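Local structure of glucose-1-phosphate thymidylyltransferase (Bacillus anthracis, 4ECM) at residues N46-P51 and Y55-H60; V62-Q67 and N133-D138; S238-D243 and N254-D259. The protein catalyses the formation of dTDP-alpha-D-glucose and pyrophosphate from dTTP and alpha-D-glucose 1-phosphate, a step in dTDP-L-rhamnose biosynthesis. All coordinates share one frame; numbering follows the deposited sequence. Where two conformers were deposited one is given.

Interaction 1 of 3, residues N46-P51 and Y55-H60. With DAU (2'deoxy-thymidine-5'-diphospho-alpha-D-glucose), chain B; POP (pyrophosphate 2-), chain C.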
loop_
_atom_site.group_PDB
_atom_site.type_symbol
_atom_site.label_atom_id
_atom_site.label_comp_id
_atom_site.label_asym_id
_atom_site.label_seq_id
_atom_site.Cartn_x
_atom_site.Cartn_y
_atom_site.Cartn_z
ATOM N N ASN A 46 -4.244 -10.908 2.232
ATOM C CA ASN A 46 -5.196 -11.463 1.261
ATOM C C ASN A 46 -4.784 -12.923 1.181
ATOM O O ASN A 46 -3.617 -13.226 0.950
ATOM C CB ASN A 46 -5.126 -10.795 -0.112
ATOM C CG ASN A 46 -6.113 -11.413 -1.118
ATOM O OD1 ASN A 46 -5.832 -12.435 -1.749
ATOM N ND2 ASN A 46 -7.265 -10.775 -1.279
ATOM N N LYS A 47 -5.731 -13.822 1.408
ATOM C CA LYS A 47 -5.426 -15.253 1.505
ATOM C C LYS A 47 -4.597 -15.817 0.357
ATOM O O LYS A 47 -3.662 -16.549 0.587
ATOM C CB LYS A 47 -6.742 -16.033 1.625
ATOM C CG LYS A 47 -6.610 -17.526 1.443
ATOM C CD LYS A 47 -7.900 -18.286 1.748
ATOM C CE LYS A 47 -9.049 -17.899 0.868
ATOM N NZ LYS A 47 -10.176 -18.891 0.976
ATOM N N HIS A 48 -4.908 -15.390 -0.864
ATOM C CA HIS A 48 -4.278 -15.913 -2.050
ATOM C C HIS A 48 -2.864 -15.427 -2.276
ATOM O O HIS A 48 -2.250 -15.806 -3.256
ATOM C CB HIS A 48 -5.170 -15.647 -3.263
ATOM C CG HIS A 48 -6.593 -16.025 -3.017
ATOM N ND1 HIS A 48 -7.548 -15.108 -2.631
ATOM C CD2 HIS A 48 -7.201 -17.235 -3.000
ATOM C CE1 HIS A 48 -8.691 -15.739 -2.424
ATOM N NE2 HIS A 48 -8.509 -17.028 -2.651
ATOM N N LEU A 49 -2.359 -14.588 -1.381
ATOM C CA LEU A 49 -0.986 -14.154 -1.457
ATOM C C LEU A 49 -0.179 -14.772 -0.305
ATOM O O LEU A 49 1.011 -14.479 -0.152
ATOM C CB LEU A 49 -0.877 -12.635 -1.440
ATOM C CG LEU A 49 -1.597 -11.930 -2.588
ATOM C CD1 LEU A 49 -1.400 -10.397 -2.477
ATOM C CD2 LEU A 49 -1.120 -12.459 -3.966
ATOM N N LEU A 50 -0.821 -15.629 0.492
ATOM C CA LEU A 50 -0.127 -16.340 1.565
ATOM C C LEU A 50 0.688 -17.492 0.964
ATOM O O LEU A 50 0.345 -18.039 -0.087
ATOM C CB LEU A 50 -1.121 -16.898 2.585
ATOM C CG LEU A 50 -1.964 -15.878 3.362
ATOM C CD1 LEU A 50 -2.894 -16.613 4.349
ATOM C CD2 LEU A 50 -1.083 -14.875 4.103
ATOM N N PRO A 51 1.769 -17.876 1.625
ATOM C CA PRO A 51 2.577 -18.953 1.085
ATOM C C PRO A 51 1.893 -20.317 1.042
ATOM O O PRO A 51 1.158 -20.683 1.975
ATOM C CB PRO A 51 3.748 -19.048 2.081
ATOM C CG PRO A 51 3.769 -17.776 2.773
ATOM C CD PRO A 51 2.382 -17.263 2.808
ATOM N N TYR A 55 5.847 -20.569 -2.997
ATOM C CA TYR A 55 5.205 -19.555 -3.808
ATOM C C TYR A 55 3.953 -19.045 -3.111
ATOM O O TYR A 55 3.383 -19.736 -2.261
ATOM C CB TYR A 55 4.800 -20.113 -5.177
ATOM C CG TYR A 55 5.948 -20.730 -5.929
ATOM C CD1 TYR A 55 6.891 -19.935 -6.560
ATOM C CD2 TYR A 55 6.108 -22.100 -5.983
ATOM C CE1 TYR A 55 7.949 -20.487 -7.236
ATOM C CE2 TYR A 55 7.155 -22.656 -6.658
ATOM C CZ TYR A 55 8.078 -21.846 -7.290
ATOM O OH TYR A 55 9.140 -22.412 -7.975
ATOM N N PRO A 56 3.525 -17.823 -3.451
ATOM C CA PRO A 56 2.240 -17.332 -2.980
ATOM C C PRO A 56 1.163 -18.239 -3.546
ATOM O O PRO A 56 1.295 -18.703 -4.670
ATOM C CB PRO A 56 2.121 -15.955 -3.612
ATOM C CG PRO A 56 3.442 -15.596 -4.045
ATOM C CD PRO A 56 4.248 -16.824 -4.238
ATOM N N MET A 57 0.115 -18.478 -2.778
ATOM C CA MET A 57 -0.957 -19.383 -3.167
ATOM C C MET A 57 -1.444 -19.194 -4.607
ATOM O O MET A 57 -1.636 -20.164 -5.322
ATOM C CB MET A 57 -2.129 -19.207 -2.198
ATOM C CG MET A 57 -3.333 -20.119 -2.426
ATOM S SD MET A 57 -4.708 -19.759 -1.288
ATOM C CE MET A 57 -3.925 -19.862 0.352
ATOM N N ILE A 58 -1.616 -17.947 -5.030
ATOM C CA ILE A 58 -2.183 -17.666 -6.355
ATOM C C ILE A 58 -1.300 -18.099 -7.524
ATOM O O ILE A 58 -1.811 -18.337 -8.625
ATOM C CB ILE A 58 -2.626 -16.177 -6.472
ATOM C CG1 ILE A 58 -3.613 -15.989 -7.633
ATOM C CG2 ILE A 58 -1.436 -15.240 -6.553
ATOM C CD1 ILE A 58 -4.253 -14.631 -7.630
ATOM N N TYR A 59 0.013 -18.219 -7.298
ATOM C CA TYR A 59 0.918 -18.653 -8.366
ATOM C C TYR A 59 0.554 -20.038 -8.873
ATOM O O TYR A 59 0.761 -20.334 -10.037
ATOM C CB TYR A 59 2.379 -18.690 -7.908
ATOM C CG TYR A 59 3.157 -17.395 -8.009
ATOM C CD1 TYR A 59 2.536 -16.160 -7.891
ATOM C CD2 TYR A 59 4.551 -17.415 -8.131
ATOM C CE1 TYR A 59 3.271 -14.976 -7.949
ATOM C CE2 TYR A 59 5.289 -16.238 -8.183
ATOM C CZ TYR A 59 4.640 -15.025 -8.087
ATOM O OH TYR A 59 5.359 -13.863 -8.150
ATOM N N HIS A 60 0.036 -20.883 -7.995
ATOM C CA HIS A 60 -0.315 -22.251 -8.376
ATOM C C HIS A 60 -1.391 -22.260 -9.463
ATOM O O HIS A 60 -1.265 -22.985 -10.436
ATOM C CB HIS A 60 -0.747 -23.083 -7.160
ATOM C CG HIS A 60 0.348 -23.291 -6.162
ATOM N ND1 HIS A 60 1.111 -24.437 -6.122
ATOM C CD2 HIS A 60 0.850 -22.472 -5.204
ATOM C CE1 HIS A 60 2.015 -24.330 -5.161
ATOM N NE2 HIS A 60 1.888 -23.141 -4.596
HETATM O O6 DAU B . -13.100 -25.655 -2.399
HETATM C C6 DAU B . -14.133 -26.321 -3.128
HETATM C C5 DAU B . -15.488 -25.756 -2.726
HETATM O O5 DAU B . -15.446 -24.349 -2.947
HETATM C C4 DAU B . -16.630 -26.399 -3.520
HETATM O O4 DAU B . -16.729 -27.788 -3.233
HETATM C C3 DAU B . -17.978 -25.746 -3.225
HETATM O O3 DAU B . -18.974 -26.320 -4.100
HETATM C C2 DAU B . -17.842 -24.237 -3.456
HETATM O O2 DAU B . -19.052 -23.548 -3.089
HETATM C C1 DAU B . -16.672 -23.662 -2.667
HETATM O O1 DAU B . -16.966 -23.743 -1.277
HETATM P P2 DAU B . -16.233 -22.768 -0.219
HETATM O O3P DAU B . -14.816 -23.225 0.037
HETATM O O4P DAU B . -17.195 -22.569 0.918
HETATM O OPP DAU B . -16.108 -21.392 -1.060
HETATM P P DAU B . -15.410 -20.077 -0.451
HETATM O O1P DAU B . -14.307 -20.493 0.492
HETATM O O2P DAU B . -16.485 -19.157 0.002
HETATM O "O5'" DAU B . -14.692 -19.436 -1.744
HETATM C "C5'" DAU B . -13.565 -20.082 -2.300
HETATM C "C4'" DAU B . -12.732 -19.198 -3.229
HETATM O "O4'" DAU B . -13.505 -18.388 -4.112
HETATM C "C3'" DAU B . -11.775 -18.291 -2.487
HETATM O "O3'" DAU B . -10.484 -18.567 -3.038
HETATM C "C2'" DAU B . -12.207 -16.881 -2.806
HETATM C "C1'" DAU B . -13.113 -17.034 -4.019
HETATM N N11 DAU B . -14.397 -16.315 -3.962
HETATM C C61 DAU B . -15.279 -16.606 -2.890
HETATM C C51 DAU B . -16.321 -15.754 -2.583
HETATM C C5A DAU B . -17.319 -16.132 -1.508
HETATM C C21 DAU B . -14.476 -15.043 -4.561
HETATM O O21 DAU B . -13.593 -14.738 -5.523
HETATM N N31 DAU B . -15.489 -14.184 -4.288
HETATM C C41 DAU B . -16.407 -14.474 -3.330
HETATM O O41 DAU B . -17.399 -13.597 -3.055
HETATM P P1 POP C . -13.578 -16.649 4.282
HETATM O O1 POP C . -14.490 -15.604 4.872
HETATM O O2 POP C . -12.533 -17.082 5.275
HETATM O O3 POP C . -14.424 -17.833 3.905
HETATM O O POP C . -12.852 -16.016 2.979
HETATM P P2 POP C . -12.822 -16.766 1.540
HETATM O O4 POP C . -12.383 -18.197 1.752
HETATM O O5 POP C . -11.826 -16.080 0.641
HETATM O O6 POP C . -14.201 -16.774 0.893
#
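The carbonyls of Leu50 and His48 receive two successive amides near the start of helix 57-67, Met57 N donating to Leu50 O at 2.7 Å and Ile58 N to His48 O at 2.9 Å, while Pro51 and Pro56 form an antiparallel non-hydrogen-bonded pair. Both amide bonds are bent, and the two carbonyls hold the backbone where helix 57-67 leads off. Met57 runs straight through chi1 and chi2 and then turns at chi3 (-54°), which tucks CE against the Lys47 backbone, 3.3 Å from Lys47 O. Met57 SD passes obliquely by the His48 imidazole, 3.9 Å from His48 CD2. Ile58 CB and CG2 pack against His48 O, and Ile58 CG2 meets Leu49 CD2 at 3.8 Å, the two side chains pointing the same way. Asn46 OD1 accepts from His48 N, an Asx turn, and from His48 ND1, and so helps to orient the imidazole. The helix start thus backs the loop that carries two ligand-binding residues: His48 NE2 and the deoxyribose hydroxyl O3' of DAU share a short hydrogen bond of 2.5 Å, and Lys47 sends NZ to the pyrophosphate and to a salt bridge with Asp132. Helix 82-89 packs on Leu49, Pro56 and Ile58, strand 133-135 meets Met57 through Ile134, and Pro51 of the second subunit touches Leu50 and Pro51.

Interaction 2 of 3, residues V62-Q67 and N133-D138. With DAU (2'deoxy-thymidine-5'-diphospho-alpha-D-glucose), chain B.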
loop_
_atom_site.group_PDB
_atom_site.type_symbol
_atom_site.label_atom_id
_atom_site.label_comp_id
_atom_site.label_asym_id
_atom_site.label_seq_id
_atom_site.Cartn_x
_atom_site.Cartn_y
_atom_site.Cartn_z
ATOM N N VAL A 62 -2.135 -19.800 -11.538
ATOM C CA VAL A 62 -1.550 -19.211 -12.740
ATOM C C VAL A 62 -0.759 -20.289 -13.517
ATOM O O VAL A 62 -0.943 -20.457 -14.716
ATOM C CB VAL A 62 -0.638 -18.010 -12.392
ATOM C CG1 VAL A 62 0.109 -17.505 -13.631
ATOM C CG2 VAL A 62 -1.463 -16.863 -11.721
ATOM N N TYR A 63 0.083 -21.045 -12.810
ATOM C CA TYR A 63 0.894 -22.070 -13.446
ATOM C C TYR A 63 0.003 -23.174 -14.050
ATOM O O TYR A 63 0.303 -23.667 -15.132
ATOM C CB TYR A 63 1.887 -22.663 -12.446
ATOM C CG TYR A 63 2.991 -23.517 -13.078
ATOM C CD1 TYR A 63 4.143 -22.919 -13.592
ATOM C CD2 TYR A 63 2.892 -24.905 -13.139
ATOM C CE1 TYR A 63 5.154 -23.676 -14.160
ATOM C CE2 TYR A 63 3.898 -25.677 -13.712
ATOM C CZ TYR A 63 5.027 -25.055 -14.218
ATOM O OH TYR A 63 6.042 -25.789 -14.781
ATOM N N LYS A 64 -1.078 -23.561 -13.354
ATOM C CA LYS A 64 -1.987 -24.575 -13.888
ATOM C C LYS A 64 -2.535 -24.161 -15.250
ATOM O O LYS A 64 -2.591 -24.965 -16.177
ATOM C CB LYS A 64 -3.176 -24.826 -12.955
ATOM C CG LYS A 64 -2.874 -25.570 -11.693
ATOM C CD LYS A 64 -2.420 -27.015 -11.950
ATOM C CE LYS A 64 -2.100 -27.687 -10.627
ATOM N NZ LYS A 64 -1.405 -28.961 -10.784
ATOM N N LEU A 65 -2.965 -22.909 -15.351
ATOM C CA LEU A 65 -3.519 -22.389 -16.598
ATOM C C LEU A 65 -2.424 -22.252 -17.661
ATOM O O LEU A 65 -2.589 -22.680 -18.809
ATOM C CB LEU A 65 -4.235 -21.060 -16.348
ATOM C CG LEU A 65 -5.503 -21.151 -15.488
ATOM C CD1 LEU A 65 -5.939 -19.779 -14.973
ATOM C CD2 LEU A 65 -6.647 -21.857 -16.256
ATOM N N LYS A 66 -1.290 -21.699 -17.279
ATOM C CA LYS A 66 -0.209 -21.531 -18.230
ATOM C C LYS A 66 0.208 -22.870 -18.850
ATOM O O LYS A 66 0.415 -22.953 -20.059
ATOM C CB LYS A 66 1.015 -20.913 -17.588
ATOM C CG LYS A 66 2.126 -20.664 -18.612
ATOM C CD LYS A 66 3.412 -20.311 -17.954
ATOM C CE LYS A 66 4.498 -20.028 -18.992
ATOM N NZ LYS A 66 5.797 -19.733 -18.330
ATOM N N GLN A 67 0.335 -23.899 -18.013
ATOM C CA GLN A 67 0.705 -25.232 -18.479
ATOM C C GLN A 67 -0.244 -25.777 -19.528
ATOM O O GLN A 67 0.152 -26.626 -20.320
ATOM C CB GLN A 67 0.814 -26.222 -17.322
ATOM C CG GLN A 67 2.049 -26.020 -16.447
ATOM C CD GLN A 67 3.369 -26.166 -17.220
ATOM O OE1 GLN A 67 3.883 -25.196 -17.813
ATOM N NE2 GLN A 67 3.944 -27.369 -17.173
ATOM N N ASN A 133 -7.775 -23.405 -4.223
ATOM C CA ASN A 133 -7.750 -24.824 -4.576
ATOM C C ASN A 133 -6.372 -25.220 -5.088
ATOM O O ASN A 133 -5.924 -24.747 -6.156
ATOM C CB ASN A 133 -8.807 -25.171 -5.631
ATOM C CG ASN A 133 -10.204 -25.408 -5.030
ATOM O OD1 ASN A 133 -10.867 -26.373 -5.390
ATOM N ND2 ASN A 133 -10.627 -24.554 -4.090
ATOM N N ILE A 134 -5.699 -26.092 -4.336
ATOM C CA ILE A 134 -4.345 -26.531 -4.674
ATOM C C ILE A 134 -4.406 -28.016 -4.954
ATOM O O ILE A 134 -4.954 -28.777 -4.156
ATOM C CB ILE A 134 -3.364 -26.237 -3.515
ATOM C CG1 ILE A 134 -3.541 -24.792 -3.021
ATOM C CG2 ILE A 134 -1.908 -26.575 -3.914
ATOM C CD1 ILE A 134 -3.275 -23.690 -4.069
ATOM N N PHE A 135 -3.840 -28.430 -6.087
ATOM C CA PHE A 135 -3.912 -29.823 -6.504
ATOM C C PHE A 135 -2.755 -30.220 -7.410
ATOM O O PHE A 135 -2.128 -29.357 -8.029
ATOM C CB PHE A 135 -5.247 -30.062 -7.203
ATOM C CG PHE A 135 -5.496 -29.149 -8.347
ATOM C CD1 PHE A 135 -5.282 -29.568 -9.646
ATOM C CD2 PHE A 135 -5.943 -27.852 -8.135
ATOM C CE1 PHE A 135 -5.507 -28.716 -10.703
ATOM C CE2 PHE A 135 -6.147 -26.996 -9.187
ATOM C CZ PHE A 135 -5.936 -27.424 -10.475
ATOM N N SER A 136 -2.487 -31.530 -7.499
ATOM C CA SER A 136 -1.367 -32.048 -8.312
ATOM C C SER A 136 -1.657 -32.329 -9.796
ATOM O O SER A 136 -0.759 -32.250 -10.619
ATOM C CB SER A 136 -0.785 -33.317 -7.680
ATOM O OG SER A 136 -1.754 -34.342 -7.580
ATOM N N ASP A 137 -2.879 -32.688 -10.151
ATOM C CA ASP A 137 -3.147 -32.996 -11.555
ATOM C C ASP A 137 -2.878 -31.846 -12.508
ATOM O O ASP A 137 -3.102 -30.684 -12.157
ATOM C CB ASP A 137 -4.615 -33.371 -11.751
ATOM C CG ASP A 137 -4.913 -34.818 -11.436
ATOM O OD1 ASP A 137 -4.004 -35.576 -11.010
ATOM O OD2 ASP A 137 -6.083 -35.199 -11.656
ATOM N N ASP A 138 -2.423 -32.186 -13.719
ATOM C CA ASP A 138 -2.333 -31.228 -14.807
ATOM C C ASP A 138 -3.797 -31.101 -15.261
ATOM O O ASP A 138 -4.534 -32.071 -15.213
ATOM C CB ASP A 138 -1.523 -31.755 -16.012
ATOM C CG ASP A 138 -0.035 -31.980 -15.709
ATOM O OD1 ASP A 138 0.493 -31.380 -14.748
ATOM O OD2 ASP A 138 0.603 -32.752 -16.477
HETATM O O6 DAU B . -13.100 -25.655 -2.399
HETATM C C6 DAU B . -14.133 -26.321 -3.128
HETATM C C5 DAU B . -15.488 -25.756 -2.726
HETATM O O5 DAU B . -15.446 -24.349 -2.947
HETATM C C4 DAU B . -16.630 -26.399 -3.520
HETATM O O4 DAU B . -16.729 -27.788 -3.233
HETATM C C3 DAU B . -17.978 -25.746 -3.225
HETATM O O3 DAU B . -18.974 -26.320 -4.100
HETATM C C2 DAU B . -17.842 -24.237 -3.456
HETATM O O2 DAU B . -19.052 -23.548 -3.089
HETATM C C1 DAU B . -16.672 -23.662 -2.667
HETATM O O1 DAU B . -16.966 -23.743 -1.277
HETATM P P2 DAU B . -16.233 -22.768 -0.219
HETATM O O3P DAU B . -14.816 -23.225 0.037
HETATM O O4P DAU B . -17.195 -22.569 0.918
HETATM O OPP DAU B . -16.108 -21.392 -1.060
HETATM P P DAU B . -15.410 -20.077 -0.451
HETATM O O1P DAU B . -14.307 -20.493 0.492
HETATM O O2P DAU B . -16.485 -19.157 0.002
HETATM O "O5'" DAU B . -14.692 -19.436 -1.744
HETATM C "C5'" DAU B . -13.565 -20.082 -2.300
HETATM C "C4'" DAU B . -12.732 -19.198 -3.229
HETATM O "O4'" DAU B . -13.505 -18.388 -4.112
HETATM C "C3'" DAU B . -11.775 -18.291 -2.487
HETATM O "O3'" DAU B . -10.484 -18.567 -3.038
HETATM C "C2'" DAU B . -12.207 -16.881 -2.806
HETATM C "C1'" DAU B . -13.113 -17.034 -4.019
HETATM N N11 DAU B . -14.397 -16.315 -3.962
HETATM C C61 DAU B . -15.279 -16.606 -2.890
HETATM C C51 DAU B . -16.321 -15.754 -2.583
HETATM C C5A DAU B . -17.319 -16.132 -1.508
HETATM C C21 DAU B . -14.476 -15.043 -4.561
HETATM O O21 DAU B . -13.593 -14.738 -5.523
HETATM N N31 DAU B . -15.489 -14.184 -4.288
HETATM C C41 DAU B . -16.407 -14.474 -3.330
HETATM O O41 DAU B . -17.399 -13.597 -3.055
HETATM O O HOH W 1 0.715 -30.563 -12.274
HETATM O O HOH W 2 2.287 -29.356 -15.436
#
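Lys64 leaves helix 57-67, lays its methylenes across the Phe135 ring and ends at the backbone carbonyls at the end of strand 133-135 and just after it. Its chain bends early, with CG anti to the carbonyl carbon (chi1 -72°) and a second turn at chi2 (-65°), and is extended from there to the ammonium. This shape takes the side chain obliquely over one ring face: CG is near CZ, CD near CE1, and CE stands 3.9 Å from the ring centroid in a CH-pi contact offset toward the rim. The aromatic partner is set by an uncommon first torsion, with Phe135 CG between the backbone N and the carbonyl carbon (chi1 56°). Beyond the ring edge Lys64 NZ gives hydrogen bonds to Asp137 O at 2.8 Å and Phe135 O at 2.9 Å. The first comes from well above the carbonyl plane and the second is tilted from it, consistent with a largely electrostatic hold. A bridging water, weakly bonded to Lys64 NZ, donates to Ser136 O and Asp138 OD1; another joins Asp138 OD1 to Gln67 NE2. At the far end of the strand Asn133 ND2 donates to DAU O6 at 3.2 Å, and Asn133 OD1 accepts from Trp241 NE1 and Gly194 N. With two carbonyls, an off-centre cation-pi contact 4.6 Å from NZ to the Phe135 centroid, and the Asp138 carboxylate not far off, the surroundings would be expected to favour the protonated form of Lys64.

Interaction 3 of 3, residues S238-D243 and N254-D259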
loop_
_atom_site.group_PDB
_atom_site.type_symbol
_atom_site.label_atom_id
_atom_site.label_comp_id
_atom_site.label_asym_id
_atom_site.label_seq_id
_atom_site.Cartn_x
_atom_site.Cartn_y
_atom_site.Cartn_z
ATOM N N SER A 238 -7.061 -37.610 -10.373
ATOM C CA SER A 238 -6.158 -38.729 -10.026
ATOM C C SER A 238 -5.193 -38.527 -8.843
ATOM O O SER A 238 -4.917 -39.473 -8.113
ATOM C CB SER A 238 -5.343 -39.113 -11.257
ATOM O OG SER A 238 -4.706 -37.975 -11.800
ATOM N N GLY A 239 -4.669 -37.316 -8.666
ATOM C CA GLY A 239 -3.720 -37.059 -7.583
ATOM C C GLY A 239 -4.362 -36.397 -6.380
ATOM O O GLY A 239 -5.565 -36.547 -6.152
ATOM N N TRP A 240 -3.579 -35.619 -5.633
ATOM C CA TRP A 240 -4.112 -34.961 -4.465
ATOM C C TRP A 240 -4.734 -33.610 -4.765
ATOM O O TRP A 240 -4.470 -32.974 -5.802
ATOM C CB TRP A 240 -3.039 -34.831 -3.366
ATOM C CG TRP A 240 -1.774 -34.129 -3.769
ATOM C CD1 TRP A 240 -0.599 -34.721 -4.151
ATOM C CD2 TRP A 240 -1.531 -32.716 -3.788
ATOM N NE1 TRP A 240 0.346 -33.768 -4.425
ATOM C CE2 TRP A 240 -0.196 -32.528 -4.211
ATOM C CE3 TRP A 240 -2.308 -31.594 -3.495
ATOM C CZ2 TRP A 240 0.373 -31.263 -4.357
ATOM C CZ3 TRP A 240 -1.743 -30.337 -3.639
ATOM C CH2 TRP A 240 -0.414 -30.179 -4.061
ATOM N N TRP A 241 -5.568 -33.189 -3.823
ATOM C CA TRP A 241 -6.291 -31.943 -3.906
ATOM C C TRP A 241 -6.652 -31.463 -2.515
ATOM O O TRP A 241 -7.027 -32.252 -1.643
ATOM C CB TRP A 241 -7.593 -32.133 -4.680
ATOM C CG TRP A 241 -8.521 -30.940 -4.626
ATOM C CD1 TRP A 241 -8.487 -29.840 -5.428
ATOM C CD2 TRP A 241 -9.615 -30.737 -3.726
ATOM N NE1 TRP A 241 -9.487 -28.962 -5.087
ATOM C CE2 TRP A 241 -10.199 -29.488 -4.051
ATOM C CE3 TRP A 241 -10.177 -31.498 -2.697
ATOM C CZ2 TRP A 241 -11.287 -28.968 -3.363
ATOM C CZ3 TRP A 241 -11.280 -30.987 -2.019
ATOM C CH2 TRP A 241 -11.819 -29.728 -2.356
ATOM N N THR A 242 -6.558 -30.164 -2.313
ATOM C CA THR A 242 -6.976 -29.599 -1.059
ATOM C C THR A 242 -7.382 -28.154 -1.227
ATOM O O THR A 242 -6.914 -27.451 -2.137
ATOM C CB THR A 242 -5.856 -29.603 -0.008
ATOM O OG1 THR A 242 -6.391 -29.149 1.246
ATOM C CG2 THR A 242 -4.694 -28.670 -0.433
ATOM N N ASP A 243 -8.306 -27.719 -0.389
ATOM C CA ASP A 243 -8.619 -26.329 -0.342
ATOM C C ASP A 243 -7.537 -25.778 0.587
ATOM O O ASP A 243 -6.776 -26.522 1.237
ATOM C CB ASP A 243 -9.979 -26.061 0.289
ATOM C CG ASP A 243 -9.983 -26.361 1.777
ATOM O OD1 ASP A 243 -9.905 -27.541 2.124
ATOM O OD2 ASP A 243 -10.067 -25.424 2.587
ATOM N N ASN A 254 0.514 -26.483 2.248
ATOM C CA ASN A 254 1.941 -26.187 2.343
ATOM C C ASN A 254 2.817 -27.430 2.353
ATOM O O ASN A 254 3.824 -27.475 1.630
ATOM C CB ASN A 254 2.282 -25.310 3.559
ATOM C CG ASN A 254 2.146 -23.844 3.257
ATOM O OD1 ASN A 254 3.123 -23.210 2.872
ATOM N ND2 ASN A 254 0.933 -23.303 3.365
ATOM N N ALA A 255 2.442 -28.427 3.150
ATOM C CA ALA A 255 3.217 -29.661 3.233
ATOM C C ALA A 255 3.183 -30.381 1.884
ATOM O O ALA A 255 4.211 -30.821 1.388
ATOM C CB ALA A 255 2.697 -30.585 4.354
ATOM N N LEU A 256 1.998 -30.491 1.297
ATOM C CA LEU A 256 1.850 -31.148 0.000
ATOM C C LEU A 256 2.620 -30.468 -1.128
ATOM O O LEU A 256 3.055 -31.130 -2.067
ATOM C CB LEU A 256 0.369 -31.210 -0.395
ATOM C CG LEU A 256 -0.474 -32.231 0.389
ATOM C CD1 LEU A 256 -1.992 -32.105 0.110
ATOM C CD2 LEU A 256 0.018 -33.649 0.062
ATOM N N ALA A 257 2.805 -29.153 -1.001
ATOM C CA ALA A 257 3.414 -28.337 -2.034
ATOM C C ALA A 257 4.914 -28.170 -1.966
ATOM O O ALA A 257 5.469 -27.504 -2.834
ATOM C CB ALA A 257 2.765 -26.923 -2.015
ATOM N N ARG A 258 5.575 -28.782 -0.984
ATOM C CA ARG A 258 7.009 -28.539 -0.753
ATOM C C ARG A 258 7.914 -28.627 -1.977
ATOM O O ARG A 258 8.757 -27.771 -2.172
ATOM C CB ARG A 258 7.569 -29.490 0.317
ATOM C CG ARG A 258 9.032 -29.197 0.704
ATOM C CD ARG A 258 9.636 -30.345 1.526
ATOM N NE ARG A 258 9.816 -31.529 0.694
ATOM C CZ ARG A 258 10.111 -32.746 1.144
ATOM N NH1 ARG A 258 10.254 -32.972 2.437
ATOM N NH2 ARG A 258 10.235 -33.752 0.290
ATOM N N ASP A 259 7.749 -29.657 -2.793
ATOM C CA ASP A 259 8.643 -29.856 -3.939
ATOM C C ASP A 259 8.145 -29.286 -5.249
ATOM O O ASP A 259 8.733 -29.542 -6.303
ATOM C CB ASP A 259 8.954 -31.344 -4.086
ATOM C CG ASP A 259 9.640 -31.914 -2.852
ATOM O OD1 ASP A 259 10.423 -31.187 -2.195
ATOM O OD2 ASP A 259 9.391 -33.091 -2.533
#
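Leu256 CB is brought over one face of the Trp240 indole by the first torsions of both residues: the indole CG stands between its own backbone N and carbonyl carbon (chi1 56°), while Leu256 has CG beside the backbone N (chi1 -73°). The contact closes a strand-to-helix connection in the Rossmann-like nucleotidyltransferase fold, in which strand 241-243, hydrogen-bonded to strand 133-135, leads into helix 247-256 and the end of that helix folds back on the residue preceding the strand. Leu256 CB sits almost on the normal of the indole six-membered ring, 3.8 Å from its centroid and 6° off, a textbook CH-pi geometry. The leucine then runs back past the tryptophan in the opposite direction, so that CD1 reaches the ring junction side, 3.7 Å from Trp240 CE3. Thr242 CG2 is a looser neighbour of the same methyl at 4.4 Å. Alternation along the strand turns Trp241 away from the helix, and it touches DAU. The cluster is mainly apolar, completed by Ile134 and Ile260 against Trp240, and stays partly buried. Beyond the helix end, Arg258 grips Asp259 side-on with NE and NH2. Over the benzo ring edge, finally, the backbone takes part too: Leu256 O lies 3.5 Å from Trp240 CZ2.

Overall arrangement
Interaction 1 is wholly buried, interaction 3 partly so, and interaction 2 lies at the surface. The first two share helix 57-67, one using its start and the other its later turns, and Ile134 links them by packing on His60. Interactions 2 and 3 share a two-stranded sheet, where Ile134 O accepts from Thr242 N at 2.8 Å. Asn254 ND2 and Pro51 O, 3.0 Å apart, join interactions 1 and 3. Chemistry follows place: backbone amides and apolar packing beside the ligand site, a charged lysine among carbonyls and water at the surface, and mainly CH-pi and apolar packing where residues 254-259 close onto residues 238-243.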